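EDTA monooxygenase (EDTA-degrading bacterium BNC1, PDB 5DQP) probably oxidises EDTA with molecular oxygen as a flavin-dependent monooxygenase, using reduced FMN and working with a partner flavin reductase. Local coordinates at residues Val9-Ser14 / Arg68-Phe73; Asn162-Pro167 / Asn199-Pro204; Gly180-Ile185 / Ala195-Val200; Pro207-Gln212 / Ser416-Arg421; Tyr231-Ser236 / Leu334-Asp339. All blocks are in the same frame, centred on the assembly; numbering follows the deposited sequence.

Contact 1: Val9-Ser14 / Arg68-Phe73; sequences VSWLNS and RPEYPF
A buried, mainly polar contact, Ser14 to Pro69 and Asn13 to Glu70, joins the chain just past barrel strand 7-11 to the loop between strand 52-55 and helix 75-85. Its firm bond is from Ser14 OG to Pro69 O, at 2.7 Å and nearly in line with the carbonyl (C=O...OG 160°). Ser14 puts OG there by turning it away from its own N (chi1 -179°), also 3.5 Å from CD of Arg68, whose NE goes to Gly16 O. Ser14 CB lies 3.9 Å from Pro72 CD. Asn13 ND2 has its stronger partner in Ala56 O; its 3.3 Å bond to Glu70 O is weak and secondary. The same ND2 meets the edge of the Tyr71 ring, the amide almost perpendicular to it (85°). On the second subunit, Phe179 packs on Pro69 and Asn199 on Tyr71. Loops beyond the carboxyl ends of parallel strands are where a luciferase-like TIM barrel builds its flavin site, and Tyr71 lies about 4 Å, side chain to side chain, from Asp57, a predicted FMN ligand.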
# COMPACT_ATOMS: atom_id res chain seq x y z
N VAL A 9 -16.10 14.33 0.25
CA VAL A 9 -14.83 13.63 0.38
C VAL A 9 -13.86 14.54 1.12
O VAL A 9 -13.84 15.76 0.88
CB VAL A 9 -14.26 13.25 -1.00
CG1 VAL A 9 -12.84 12.62 -0.85
CG2 VAL A 9 -15.23 12.32 -1.73
N SER A 10 -13.04 13.97 2.01
CA SER A 10 -12.14 14.77 2.85
C SER A 10 -10.69 14.43 2.55
O SER A 10 -10.27 13.28 2.71
CB SER A 10 -12.42 14.54 4.34
OG SER A 10 -12.34 13.14 4.68
N TRP A 11 -9.92 15.44 2.11
CA TRP A 11 -8.48 15.26 2.03
C TRP A 11 -7.97 14.82 3.39
O TRP A 11 -8.42 15.29 4.43
CB TRP A 11 -7.76 16.55 1.66
CG TRP A 11 -7.92 17.07 0.30
CD1 TRP A 11 -9.08 17.52 -0.27
CD2 TRP A 11 -6.88 17.29 -0.65
NE1 TRP A 11 -8.82 17.98 -1.54
CE2 TRP A 11 -7.48 17.85 -1.80
CE3 TRP A 11 -5.49 17.06 -0.65
CZ2 TRP A 11 -6.74 18.19 -2.94
CZ3 TRP A 11 -4.76 17.40 -1.78
CH2 TRP A 11 -5.39 17.95 -2.91
N LEU A 12 -6.99 13.94 3.37
CA LEU A 12 -6.43 13.43 4.62
C LEU A 12 -4.91 13.53 4.74
O LEU A 12 -4.36 13.10 5.75
CB LEU A 12 -6.86 11.97 4.84
CG LEU A 12 -7.46 11.77 6.25
CD1 LEU A 12 -8.72 12.62 6.48
CD2 LEU A 12 -7.75 10.30 6.52
N ASN A 13 -4.23 14.13 3.77
CA ASN A 13 -2.77 14.13 3.78
C ASN A 13 -2.17 14.87 4.97
O ASN A 13 -2.55 16.01 5.28
CB ASN A 13 -2.24 14.77 2.50
CG ASN A 13 -2.54 13.94 1.28
OD1 ASN A 13 -3.65 13.92 0.81
ND2 ASN A 13 -1.54 13.26 0.77
N SER A 14 -1.18 14.24 5.59
CA SER A 14 -0.18 14.93 6.43
C SER A 14 -0.88 15.75 7.51
O SER A 14 -1.75 15.21 8.22
CB SER A 14 0.75 15.72 5.51
OG SER A 14 1.75 16.39 6.27
N ARG A 68 5.26 21.95 5.22
CA ARG A 68 5.11 20.58 5.68
C ARG A 68 5.19 19.62 4.49
O ARG A 68 4.75 19.96 3.37
CB ARG A 68 3.79 20.43 6.44
CG ARG A 68 2.57 20.86 5.66
CD ARG A 68 1.83 19.66 5.11
NE ARG A 68 0.86 20.06 4.09
CZ ARG A 68 1.19 20.51 2.88
NH1 ARG A 68 2.47 20.62 2.51
NH2 ARG A 68 0.23 20.86 2.02
N PRO A 69 5.79 18.44 4.66
CA PRO A 69 5.78 17.44 3.58
C PRO A 69 4.36 16.92 3.38
O PRO A 69 3.70 16.51 4.34
CB PRO A 69 6.72 16.35 4.09
CG PRO A 69 6.70 16.47 5.58
CD PRO A 69 6.44 17.93 5.89
N GLU A 70 3.87 16.97 2.15
CA GLU A 70 2.48 16.62 1.88
C GLU A 70 2.27 15.11 1.80
O GLU A 70 1.18 14.62 2.11
CB GLU A 70 2.01 17.27 0.57
CG GLU A 70 0.49 17.19 0.42
CD GLU A 70 -0.04 17.86 -0.85
OE1 GLU A 70 -1.18 17.53 -1.30
OE2 GLU A 70 0.69 18.71 -1.41
N TYR A 71 3.30 14.37 1.40
CA TYR A 71 3.20 12.95 1.10
C TYR A 71 4.14 12.14 1.99
O TYR A 71 5.09 11.50 1.50
CB TYR A 71 3.52 12.71 -0.38
CG TYR A 71 3.02 13.82 -1.32
CD1 TYR A 71 1.66 14.04 -1.50
CD2 TYR A 71 3.91 14.61 -2.03
CE1 TYR A 71 1.19 15.02 -2.37
CE2 TYR A 71 3.45 15.61 -2.91
CZ TYR A 71 2.10 15.79 -3.07
OH TYR A 71 1.63 16.75 -3.92
N PRO A 72 3.91 12.10 3.31
CA PRO A 72 4.84 11.36 4.17
C PRO A 72 4.79 9.84 3.99
O PRO A 72 5.74 9.17 4.42
CB PRO A 72 4.42 11.80 5.60
CG PRO A 72 3.01 12.26 5.45
CD PRO A 72 2.90 12.85 4.08
N PHE A 73 3.77 9.27 3.34
CA PHE A 73 3.62 7.82 3.19
C PHE A 73 3.06 7.47 1.82
O PHE A 73 2.28 8.23 1.24
CB PHE A 73 2.66 7.20 4.20
CG PHE A 73 3.10 7.27 5.60
CD1 PHE A 73 4.13 6.46 6.06
CD2 PHE A 73 2.46 8.12 6.48
CE1 PHE A 73 4.53 6.51 7.38
CE2 PHE A 73 2.86 8.18 7.80
CZ PHE A 73 3.90 7.37 8.25

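Contact 2: Asn162-Pro167 / Asn199-Pro204; sequences NSWKFP and NVPLPP
Pro201 lies flat against the indole of Trp164. Its CB stands over the six-membered ring, 4.0 Å from the centroid and 19° off the normal, a CH-pi contact over the face. The indole swings there because CG is anti to the backbone N (chi1 -177°), and its CZ3 edge then runs in plane to the carbonyl carbon of Asn199, 3.7 Å away. Phe166 CB covers the same face towards its rim and touches Pro201 CB at 3.6 Å, while the phenyl ring leads off to an edge-to-face contact with Phe33 of the second subunit. A leucine in place of Trp164 would probably leave Pro201 without its flat bed and the carbonyl of Phe179 without the NE1 donor that now serves it. Leu202 fits alongside: CD2 sits 3.5 Å from Asn162 OD1 and 4.1 Å from Lys165 CG. The backbones are tied by Leu202 N to Trp164 O (2.8 Å, 169° at the hydrogen) and by a water that donates to Phe166 O and Leu202 O. Strand 164-165 thus has an irregular, proline-rich segment running parallel beside it, part of the excursion from the luciferase-like barrel, between strands 120-125 and 210-213, that meets the second subunit.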
# COMPACT_ATOMS: atom_id res chain seq x y z
N ASN A 162 -10.87 -7.51 -14.62
CA ASN A 162 -11.92 -8.40 -15.09
C ASN A 162 -11.44 -9.79 -15.39
O ASN A 162 -12.27 -10.63 -15.74
CB ASN A 162 -12.61 -7.83 -16.32
CG ASN A 162 -13.44 -6.63 -15.98
OD1 ASN A 162 -13.99 -6.53 -14.88
ND2 ASN A 162 -13.54 -5.69 -16.90
N SER A 163 -10.14 -10.07 -15.28
CA SER A 163 -9.56 -11.30 -15.79
C SER A 163 -9.72 -12.49 -14.84
O SER A 163 -9.42 -13.62 -15.26
CB SER A 163 -8.07 -11.11 -16.11
OG SER A 163 -7.30 -10.97 -14.92
N TRP A 164 -10.15 -12.28 -13.59
CA TRP A 164 -10.43 -13.38 -12.67
C TRP A 164 -11.76 -13.11 -12.00
O TRP A 164 -11.85 -12.25 -11.11
CB TRP A 164 -9.33 -13.55 -11.62
CG TRP A 164 -9.57 -14.74 -10.71
CD1 TRP A 164 -10.45 -15.79 -10.91
CD2 TRP A 164 -8.92 -15.01 -9.47
NE1 TRP A 164 -10.37 -16.70 -9.87
CE2 TRP A 164 -9.43 -16.25 -8.98
CE3 TRP A 164 -7.93 -14.37 -8.74
CZ2 TRP A 164 -9.01 -16.80 -7.78
CZ3 TRP A 164 -7.51 -14.93 -7.55
CH2 TRP A 164 -8.04 -16.13 -7.09
N LYS A 165 -12.79 -13.84 -12.41
CA LYS A 165 -14.12 -13.75 -11.81
C LYS A 165 -14.31 -15.02 -10.97
O LYS A 165 -14.69 -16.06 -11.48
CB LYS A 165 -15.18 -13.59 -12.87
CG LYS A 165 -15.08 -12.25 -13.62
CD LYS A 165 -16.07 -12.14 -14.78
CE LYS A 165 -15.79 -10.88 -15.59
NZ LYS A 165 -16.75 -10.68 -16.72
N PHE A 166 -13.98 -14.90 -9.68
CA PHE A 166 -14.11 -16.01 -8.74
C PHE A 166 -15.59 -16.24 -8.40
O PHE A 166 -16.35 -15.28 -8.30
CB PHE A 166 -13.30 -15.69 -7.47
CG PHE A 166 -13.39 -16.72 -6.38
CD1 PHE A 166 -12.57 -17.84 -6.39
CD2 PHE A 166 -14.31 -16.58 -5.35
CE1 PHE A 166 -12.67 -18.80 -5.40
CE2 PHE A 166 -14.41 -17.53 -4.35
CZ PHE A 166 -13.58 -18.65 -4.38
N PRO A 167 -16.06 -17.61 -8.23
CA PRO A 167 -17.51 -17.89 -8.00
C PRO A 167 -17.98 -17.74 -6.55
O PRO A 167 -18.13 -18.68 -5.77
CB PRO A 167 -17.65 -19.33 -8.50
CG PRO A 167 -16.29 -19.94 -8.35
CD PRO A 167 -15.26 -18.83 -8.34
N ASN A 199 -4.03 -11.95 -10.11
CA ASN A 199 -4.23 -12.86 -9.00
C ASN A 199 -5.02 -12.23 -7.84
O ASN A 199 -4.81 -12.57 -6.67
CB ASN A 199 -2.89 -13.40 -8.51
CG ASN A 199 -1.98 -12.33 -7.96
OD1 ASN A 199 -2.20 -11.13 -8.16
ND2 ASN A 199 -0.93 -12.75 -7.28
N VAL A 200 -5.95 -11.34 -8.14
CA VAL A 200 -6.91 -10.83 -7.16
C VAL A 200 -8.25 -10.87 -7.88
O VAL A 200 -8.35 -10.36 -9.00
CB VAL A 200 -6.58 -9.40 -6.70
CG1 VAL A 200 -7.64 -8.91 -5.69
CG2 VAL A 200 -5.17 -9.30 -6.11
N PRO A 201 -9.29 -11.46 -7.31
CA PRO A 201 -10.53 -11.65 -8.08
C PRO A 201 -11.44 -10.43 -8.05
O PRO A 201 -11.47 -9.66 -7.09
CB PRO A 201 -11.19 -12.83 -7.36
CG PRO A 201 -10.81 -12.56 -5.92
CD PRO A 201 -9.39 -12.03 -5.95
N LEU A 202 -12.19 -10.27 -9.14
CA LEU A 202 -13.21 -9.23 -9.21
C LEU A 202 -14.25 -9.49 -8.13
O LEU A 202 -14.75 -10.62 -8.01
CB LEU A 202 -13.88 -9.22 -10.58
CG LEU A 202 -14.85 -8.08 -10.93
CD1 LEU A 202 -14.11 -6.74 -10.94
CD2 LEU A 202 -15.44 -8.34 -12.28
N PRO A 203 -14.60 -8.50 -7.33
CA PRO A 203 -15.66 -8.69 -6.34
C PRO A 203 -17.01 -8.69 -7.01
O PRO A 203 -17.14 -8.20 -8.14
CB PRO A 203 -15.50 -7.47 -5.41
CG PRO A 203 -14.11 -6.89 -5.77
CD PRO A 203 -13.98 -7.17 -7.23
N PRO A 204 -18.05 -9.21 -6.34
CA PRO A 204 -19.38 -9.22 -6.95
C PRO A 204 -19.99 -7.84 -7.09
O PRO A 204 -20.91 -7.65 -7.89
CB PRO A 204 -20.19 -10.10 -5.99
CG PRO A 204 -19.50 -9.96 -4.69
CD PRO A 204 -18.03 -9.86 -5.02
O HOH W 1 -16.24 -12.59 -9.75

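Contact 3: Gly180-Ile185 / Ala195-Val200; sequences GEVMPI and AGPLNV
The foot of the small antiparallel hairpin made by strands 187-188 and 193-194 is closed here, where Ile185 meets Ala195 and the two chains run on in opposite directions. Ile185 N donates to Ala195 O at 2.8 Å, with a rather bent angle of 136° at the hydrogen. Around that same oxygen gather Ile185 CG1 and Pro184 CB, each 3.4 Å away; CG1 gets there by sitting between its own N and carbonyl carbon (chi1 64°), which lays it alongside the bond. Beyond the bond, the pairing gives way to apolar contact. Gly196, with positive phi, leads into a cis peptide before Pro197, and the turned proline offers its ring to both neighbours: CD to Pro184 CB at 4.1 Å and CG to Val182 CG1 at 3.6 Å. Val182 reaches it with the methyl that is anti to the backbone N, while Met183 CB points away from this partner. Strand 181-182 is also paired with strand 164-165, and Ile185 rests on Val156 and Leu160 of helix 143-161. Pro197 O takes a hydrogen bond from Tyr103 OH of helix 102-115, and Ala134 of the second subunit packs on Ala195.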
# COMPACT_ATOMS: atom_id res chain seq x y z
N GLY A 180 -13.57 -20.40 -11.01
CA GLY A 180 -14.49 -19.59 -11.80
C GLY A 180 -13.91 -19.24 -13.16
O GLY A 180 -13.19 -20.03 -13.79
N GLU A 181 -14.21 -18.04 -13.64
CA GLU A 181 -13.80 -17.59 -14.97
C GLU A 181 -12.46 -16.87 -14.87
O GLU A 181 -12.35 -15.79 -14.28
CB GLU A 181 -14.87 -16.69 -15.59
CG GLU A 181 -14.43 -16.04 -16.91
CD GLU A 181 -15.37 -14.94 -17.41
OE1 GLU A 181 -16.56 -14.96 -17.03
OE2 GLU A 181 -14.91 -14.06 -18.17
N VAL A 182 -11.45 -17.46 -15.49
CA VAL A 182 -10.08 -16.95 -15.49
C VAL A 182 -9.68 -16.77 -16.95
O VAL A 182 -9.69 -17.74 -17.72
CB VAL A 182 -9.13 -17.92 -14.78
CG1 VAL A 182 -7.68 -17.45 -14.90
CG2 VAL A 182 -9.55 -18.08 -13.34
N MET A 183 -9.35 -15.55 -17.33
CA MET A 183 -8.96 -15.36 -18.72
C MET A 183 -7.85 -14.33 -18.82
O MET A 183 -8.03 -13.18 -18.42
CB MET A 183 -10.17 -14.93 -19.55
CG MET A 183 -9.90 -14.90 -21.05
SD MET A 183 -11.13 -13.93 -21.93
CE MET A 183 -10.43 -13.88 -23.59
N PRO A 184 -6.69 -14.71 -19.38
CA PRO A 184 -5.61 -13.73 -19.58
C PRO A 184 -6.05 -12.62 -20.52
O PRO A 184 -7.01 -12.76 -21.27
CB PRO A 184 -4.49 -14.56 -20.19
CG PRO A 184 -5.20 -15.69 -20.85
CD PRO A 184 -6.36 -16.01 -19.98
N ILE A 185 -5.36 -11.49 -20.44
CA ILE A 185 -5.66 -10.38 -21.34
C ILE A 185 -4.74 -10.37 -22.56
O ILE A 185 -5.13 -9.83 -23.60
CB ILE A 185 -5.62 -9.01 -20.64
CG1 ILE A 185 -4.20 -8.70 -20.14
CG2 ILE A 185 -6.65 -8.94 -19.53
CD1 ILE A 185 -4.03 -7.31 -19.49
N ALA A 195 0.49 -10.16 -19.82
CA ALA A 195 -0.31 -11.34 -20.12
C ALA A 195 -1.53 -11.46 -19.21
O ALA A 195 -2.64 -11.72 -19.70
CB ALA A 195 0.55 -12.61 -20.01
N GLY A 196 -1.37 -11.25 -17.90
CA GLY A 196 -2.43 -11.57 -16.96
C GLY A 196 -2.61 -13.09 -16.96
O GLY A 196 -1.84 -13.78 -17.61
N PRO A 197 -3.62 -13.63 -16.24
CA PRO A 197 -4.61 -12.94 -15.40
C PRO A 197 -4.03 -12.31 -14.13
O PRO A 197 -2.91 -12.63 -13.71
CB PRO A 197 -5.59 -14.07 -15.03
CG PRO A 197 -4.78 -15.32 -15.12
CD PRO A 197 -3.81 -15.09 -16.23
N LEU A 198 -4.81 -11.39 -13.56
CA LEU A 198 -4.55 -10.87 -12.23
C LEU A 198 -4.83 -11.94 -11.19
O LEU A 198 -5.74 -12.75 -11.35
CB LEU A 198 -5.44 -9.66 -11.96
CG LEU A 198 -5.12 -8.71 -10.82
CD1 LEU A 198 -3.79 -8.04 -11.10
CD2 LEU A 198 -6.26 -7.67 -10.71
N ASN A 199 -4.03 -11.95 -10.11
CA ASN A 199 -4.23 -12.86 -9.00
C ASN A 199 -5.02 -12.23 -7.84
O ASN A 199 -4.81 -12.57 -6.67
CB ASN A 199 -2.89 -13.40 -8.51
CG ASN A 199 -1.98 -12.33 -7.96
OD1 ASN A 199 -2.20 -11.13 -8.16
ND2 ASN A 199 -0.93 -12.75 -7.28
N VAL A 200 -5.95 -11.34 -8.14
CA VAL A 200 -6.91 -10.83 -7.16
C VAL A 200 -8.25 -10.87 -7.88
O VAL A 200 -8.35 -10.36 -9.00
CB VAL A 200 -6.58 -9.40 -6.70
CG1 VAL A 200 -7.64 -8.91 -5.69
CG2 VAL A 200 -5.17 -9.30 -6.11

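Contact 4: Pro207-Gln212 / Ser416-Arg421; sequences PPVVVQ and STLRER
Arg419 reaches from the short helix 418-421 to the backbone of Pro207 and Pro208, and hydrogen bonds come first. The guanidinium approaches side-on and grips one atom with two nitrogens: NE and NH2 are both 3.0 Å from Pro207 O, which lies in the guanidinium plane. The two donors use the carbonyl differently, NE lying in the carbonyl plane and NH2 well above it (57°). A weak third bond runs 3.2 Å from NH2 to Pro208 O. The bend at chi3 (-54°) turns the group edge-on to these carbonyls. Among charges, NH1 forms a salt bridge with Glu228 OE2, and it also bonds Pro425 O; Glu228 OE1 meanwhile accepts from Val210 N, so one carboxylate holds both partners. A methionine instead of Arg419 would probably leave Glu228 without its countercharge and Pro207 O without either donor. The apolar part is Val209, whose CG2 lies over one face of the guanidinium, towards its rim, 3.9 Å from Arg419 CB and 4.2 Å from Leu418 CG. The helix start is capped separately by Thr417 OG1, which accepts from Glu420 N. Set in the barrel, strand 210-213 runs between strands 120-125 and 229-233; Pro207 and Pro208 lean on Trp161 of helix 143-161, and helix 418-421, near the carboxyl terminus, sits by the entry to the strand.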
# COMPACT_ATOMS: atom_id res chain seq x y z
N PRO A 207 -15.48 -3.40 -9.83
CA PRO A 207 -14.07 -3.01 -9.67
C PRO A 207 -13.90 -1.74 -8.86
O PRO A 207 -14.88 -1.03 -8.55
CB PRO A 207 -13.62 -2.81 -11.13
CG PRO A 207 -14.85 -2.27 -11.80
CD PRO A 207 -16.00 -3.05 -11.17
N PRO A 208 -12.67 -1.40 -8.47
CA PRO A 208 -12.44 -0.14 -7.75
C PRO A 208 -12.92 1.06 -8.55
O PRO A 208 -12.83 1.09 -9.78
CB PRO A 208 -10.92 -0.10 -7.58
CG PRO A 208 -10.49 -1.55 -7.69
CD PRO A 208 -11.40 -2.11 -8.73
N VAL A 209 -13.43 2.06 -7.82
CA VAL A 209 -13.82 3.33 -8.42
C VAL A 209 -12.59 4.08 -8.91
O VAL A 209 -11.56 4.12 -8.23
CB VAL A 209 -14.61 4.16 -7.39
CG1 VAL A 209 -14.87 5.59 -7.86
CG2 VAL A 209 -15.92 3.46 -7.04
N VAL A 210 -12.67 4.67 -10.09
CA VAL A 210 -11.54 5.38 -10.68
C VAL A 210 -11.85 6.87 -10.67
O VAL A 210 -12.91 7.30 -11.15
CB VAL A 210 -11.23 4.89 -12.11
CG1 VAL A 210 -10.20 5.81 -12.80
CG2 VAL A 210 -10.69 3.44 -12.08
N VAL A 211 -10.91 7.66 -10.15
CA VAL A 211 -11.05 9.09 -9.96
C VAL A 211 -10.06 9.78 -10.88
O VAL A 211 -8.98 9.26 -11.17
CB VAL A 211 -10.83 9.47 -8.48
CG1 VAL A 211 -10.82 11.03 -8.26
CG2 VAL A 211 -11.90 8.80 -7.61
N GLN A 212 -10.45 10.96 -11.38
CA GLN A 212 -9.64 11.74 -12.31
C GLN A 212 -9.68 13.22 -11.93
O GLN A 212 -10.66 13.71 -11.37
CB GLN A 212 -10.10 11.53 -13.76
CG GLN A 212 -9.15 12.11 -14.84
CD GLN A 212 -9.37 13.61 -15.12
OE1 GLN A 212 -10.47 14.13 -14.89
NE2 GLN A 212 -8.32 14.29 -15.59
N SER A 416 -22.26 -0.48 2.02
CA SER A 416 -20.95 -0.77 2.57
C SER A 416 -19.83 -0.71 1.54
O SER A 416 -18.66 -0.80 1.92
CB SER A 416 -20.96 -2.15 3.27
OG SER A 416 -21.10 -3.19 2.33
N THR A 417 -20.13 -0.54 0.27
CA THR A 417 -19.05 -0.40 -0.70
C THR A 417 -19.09 1.02 -1.28
O THR A 417 -20.14 1.66 -1.31
CB THR A 417 -19.13 -1.47 -1.80
OG1 THR A 417 -20.11 -1.10 -2.79
CG2 THR A 417 -19.50 -2.84 -1.19
N LEU A 418 -17.91 1.50 -1.69
CA LEU A 418 -17.82 2.83 -2.27
C LEU A 418 -18.58 2.92 -3.59
O LEU A 418 -19.35 3.86 -3.82
CB LEU A 418 -16.34 3.22 -2.45
CG LEU A 418 -16.10 4.63 -2.96
CD1 LEU A 418 -16.69 5.68 -2.00
CD2 LEU A 418 -14.59 4.84 -3.14
N ARG A 419 -18.40 1.94 -4.48
CA ARG A 419 -19.15 1.98 -5.74
C ARG A 419 -20.66 2.06 -5.51
O ARG A 419 -21.36 2.83 -6.19
CB ARG A 419 -18.78 0.78 -6.61
CG ARG A 419 -19.62 0.62 -7.86
CD ARG A 419 -19.02 -0.39 -8.86
NE ARG A 419 -17.64 -0.08 -9.22
CZ ARG A 419 -17.29 0.88 -10.09
NH1 ARG A 419 -18.22 1.60 -10.69
NH2 ARG A 419 -16.01 1.11 -10.36
N GLU A 420 -21.18 1.32 -4.53
CA GLU A 420 -22.63 1.38 -4.28
C GLU A 420 -23.03 2.64 -3.52
O GLU A 420 -24.08 3.22 -3.79
CB GLU A 420 -23.08 0.12 -3.54
CG GLU A 420 -22.89 -1.15 -4.38
CD GLU A 420 -23.08 -2.46 -3.61
OE1 GLU A 420 -22.60 -2.56 -2.46
OE2 GLU A 420 -23.70 -3.40 -4.17
N ARG A 421 -22.22 3.07 -2.56
CA ARG A 421 -22.48 4.34 -1.87
C ARG A 421 -22.62 5.50 -2.86
O ARG A 421 -23.51 6.36 -2.73
CB ARG A 421 -21.36 4.61 -0.86
CG ARG A 421 -21.52 5.93 -0.08
CD ARG A 421 -20.57 5.98 1.10
NE ARG A 421 -20.64 4.76 1.90
CZ ARG A 421 -19.60 4.27 2.57
NH1 ARG A 421 -18.44 4.92 2.54
NH2 ARG A 421 -19.73 3.16 3.29

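Contact 5: Tyr231-Ser236 / Leu334-Asp339; sequences YAFLGS and LKSMVD
Ser236 OG, on the side of the loop that faces Asp339, accepts a hydrogen bond from Ala239 N and so caps the start of helix 237-253, the helix that follows strand 229-233 in this TIM-barrel fold. The contact lies where that strand leaves the barrel and meets helix 331-344, which belongs to the long excursion between strands 262-271 and 358-360. Ser236 and Asp339 face each other, with their CB atoms 3.7 Å apart; the modelled gap between Ser236 OG and Asp339 OD2 is too short to trust, so the nature of that approach stays doubtful. Before it, the chain folds back in an inverse gamma turn centred on Leu234, with a weak bond of 3.1 Å from Gly235 N to Phe233 O. Arg354 holds the turn from outside the two segments, giving NH1 to Leu234 O and NH2 to Gly235 O. Ser336, one turn before Asp339 on the same side of the helix, faces Gly235, its OG 4.0 Å from Gly235 CA. Met337 points the other way, onto Leu299 and Leu303. A polyether, probably from the crystallisation liquor, takes a hydrogen bond from Phe233 N. The phenyl group of Phe233, carried out by a CG anti to the backbone N (chi1 179°), presents its edge to the helix, with CE2 3.7 Å from Ser336 OG.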
# COMPACT_ATOMS: atom_id res chain seq x y z
N TYR A 231 -12.52 15.53 -9.86
CA TYR A 231 -12.27 16.69 -9.01
C TYR A 231 -12.18 17.94 -9.88
O TYR A 231 -11.60 17.91 -10.96
CB TYR A 231 -10.97 16.54 -8.24
CG TYR A 231 -10.97 15.43 -7.25
CD1 TYR A 231 -12.15 14.74 -6.93
CD2 TYR A 231 -9.80 15.06 -6.61
CE1 TYR A 231 -12.14 13.72 -6.00
CE2 TYR A 231 -9.78 14.05 -5.67
CZ TYR A 231 -10.95 13.38 -5.37
OH TYR A 231 -10.92 12.36 -4.44
N ALA A 232 -12.74 19.04 -9.38
CA ALA A 232 -12.81 20.27 -10.14
C ALA A 232 -12.35 21.45 -9.28
O ALA A 232 -12.33 21.40 -8.05
CB ALA A 232 -14.22 20.55 -10.68
N PHE A 233 -11.98 22.50 -9.98
CA PHE A 233 -11.61 23.77 -9.37
C PHE A 233 -12.88 24.48 -8.91
O PHE A 233 -13.92 24.42 -9.57
CB PHE A 233 -10.84 24.61 -10.38
CG PHE A 233 -10.42 25.95 -9.87
CD1 PHE A 233 -9.47 26.06 -8.87
CD2 PHE A 233 -10.96 27.11 -10.42
CE1 PHE A 233 -9.08 27.31 -8.41
CE2 PHE A 233 -10.58 28.35 -9.97
CZ PHE A 233 -9.64 28.45 -8.96
N LEU A 234 -12.82 25.10 -7.74
CA LEU A 234 -13.96 25.87 -7.25
C LEU A 234 -13.82 27.30 -7.77
O LEU A 234 -13.40 28.22 -7.07
CB LEU A 234 -14.05 25.79 -5.74
CG LEU A 234 -15.29 26.50 -5.17
CD1 LEU A 234 -16.45 25.55 -5.16
CD2 LEU A 234 -15.04 27.08 -3.78
N GLY A 235 -14.16 27.47 -9.05
CA GLY A 235 -14.08 28.77 -9.70
C GLY A 235 -15.45 29.39 -9.63
O GLY A 235 -16.09 29.39 -8.57
N SER A 236 -15.95 29.87 -10.76
CA SER A 236 -17.26 30.49 -10.74
C SER A 236 -18.34 29.41 -10.77
O SER A 236 -18.13 28.33 -11.31
CB SER A 236 -17.44 31.44 -11.91
OG SER A 236 -17.74 30.72 -13.10
N LEU A 334 -6.82 34.02 -14.84
CA LEU A 334 -7.27 35.40 -14.73
C LEU A 334 -8.74 35.52 -15.12
O LEU A 334 -9.52 36.18 -14.43
CB LEU A 334 -6.41 36.31 -15.62
CG LEU A 334 -4.89 36.28 -15.37
CD1 LEU A 334 -4.12 37.12 -16.40
CD2 LEU A 334 -4.55 36.73 -13.94
N LYS A 335 -9.13 34.87 -16.20
CA LYS A 335 -10.53 34.95 -16.62
C LYS A 335 -11.45 34.30 -15.59
O LYS A 335 -12.58 34.77 -15.37
CB LYS A 335 -10.70 34.32 -18.00
CG LYS A 335 -12.03 34.68 -18.62
CD LYS A 335 -12.22 36.20 -18.63
CE LYS A 335 -13.69 36.61 -18.54
NZ LYS A 335 -14.30 36.09 -17.28
N SER A 336 -10.98 33.25 -14.93
CA SER A 336 -11.79 32.62 -13.89
C SER A 336 -12.02 33.58 -12.74
O SER A 336 -13.13 33.66 -12.19
CB SER A 336 -11.11 31.34 -13.40
OG SER A 336 -11.94 30.70 -12.46
N MET A 337 -10.98 34.31 -12.36
CA MET A 337 -11.11 35.28 -11.28
C MET A 337 -12.10 36.37 -11.64
O MET A 337 -12.83 36.85 -10.77
CB MET A 337 -9.75 35.87 -10.97
CG MET A 337 -8.88 34.95 -10.12
SD MET A 337 -7.41 35.88 -9.64
CE MET A 337 -6.51 35.85 -11.19
N VAL A 338 -12.15 36.77 -12.91
CA VAL A 338 -13.13 37.78 -13.32
C VAL A 338 -14.54 37.23 -13.18
O VAL A 338 -15.43 37.89 -12.63
CB VAL A 338 -12.84 38.28 -14.74
CG1 VAL A 338 -14.00 39.12 -15.20
CG2 VAL A 338 -11.58 39.10 -14.74
N ASP A 339 -14.75 36.00 -13.65
CA ASP A 339 -16.07 35.37 -13.56
C ASP A 339 -16.52 35.23 -12.10
O ASP A 339 -17.67 35.51 -11.77
CB ASP A 339 -16.02 34.00 -14.25
CG ASP A 339 -17.40 33.40 -14.46
OD1 ASP A 339 -18.41 34.14 -14.31
OD2 ASP A 339 -17.48 32.19 -14.81

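Contacts 1 and 4 are both buried, at the ends of barrel strands, and lean on backbone carbonyls: a serine and an asparagine reach them in contact 1, an arginine in contact 4. Contact 5 is only partly buried and joins a barrel strand to a helix of an excursion. It adjoins contact 4 through neighbouring strands, with Gln212 O 3.0 Å from Tyr231 N, and contact 1 where Val9 packs on Tyr231. Contacts 2 and 3 lie far from the chain's centre, share Asn199 and Val200, and are linked through paired strands 164-165 and 181-182. Both rely on prolines; contact 2 is buried, contact 3 a surface contact. Contacts 1, 2 and 3 touch the second subunit.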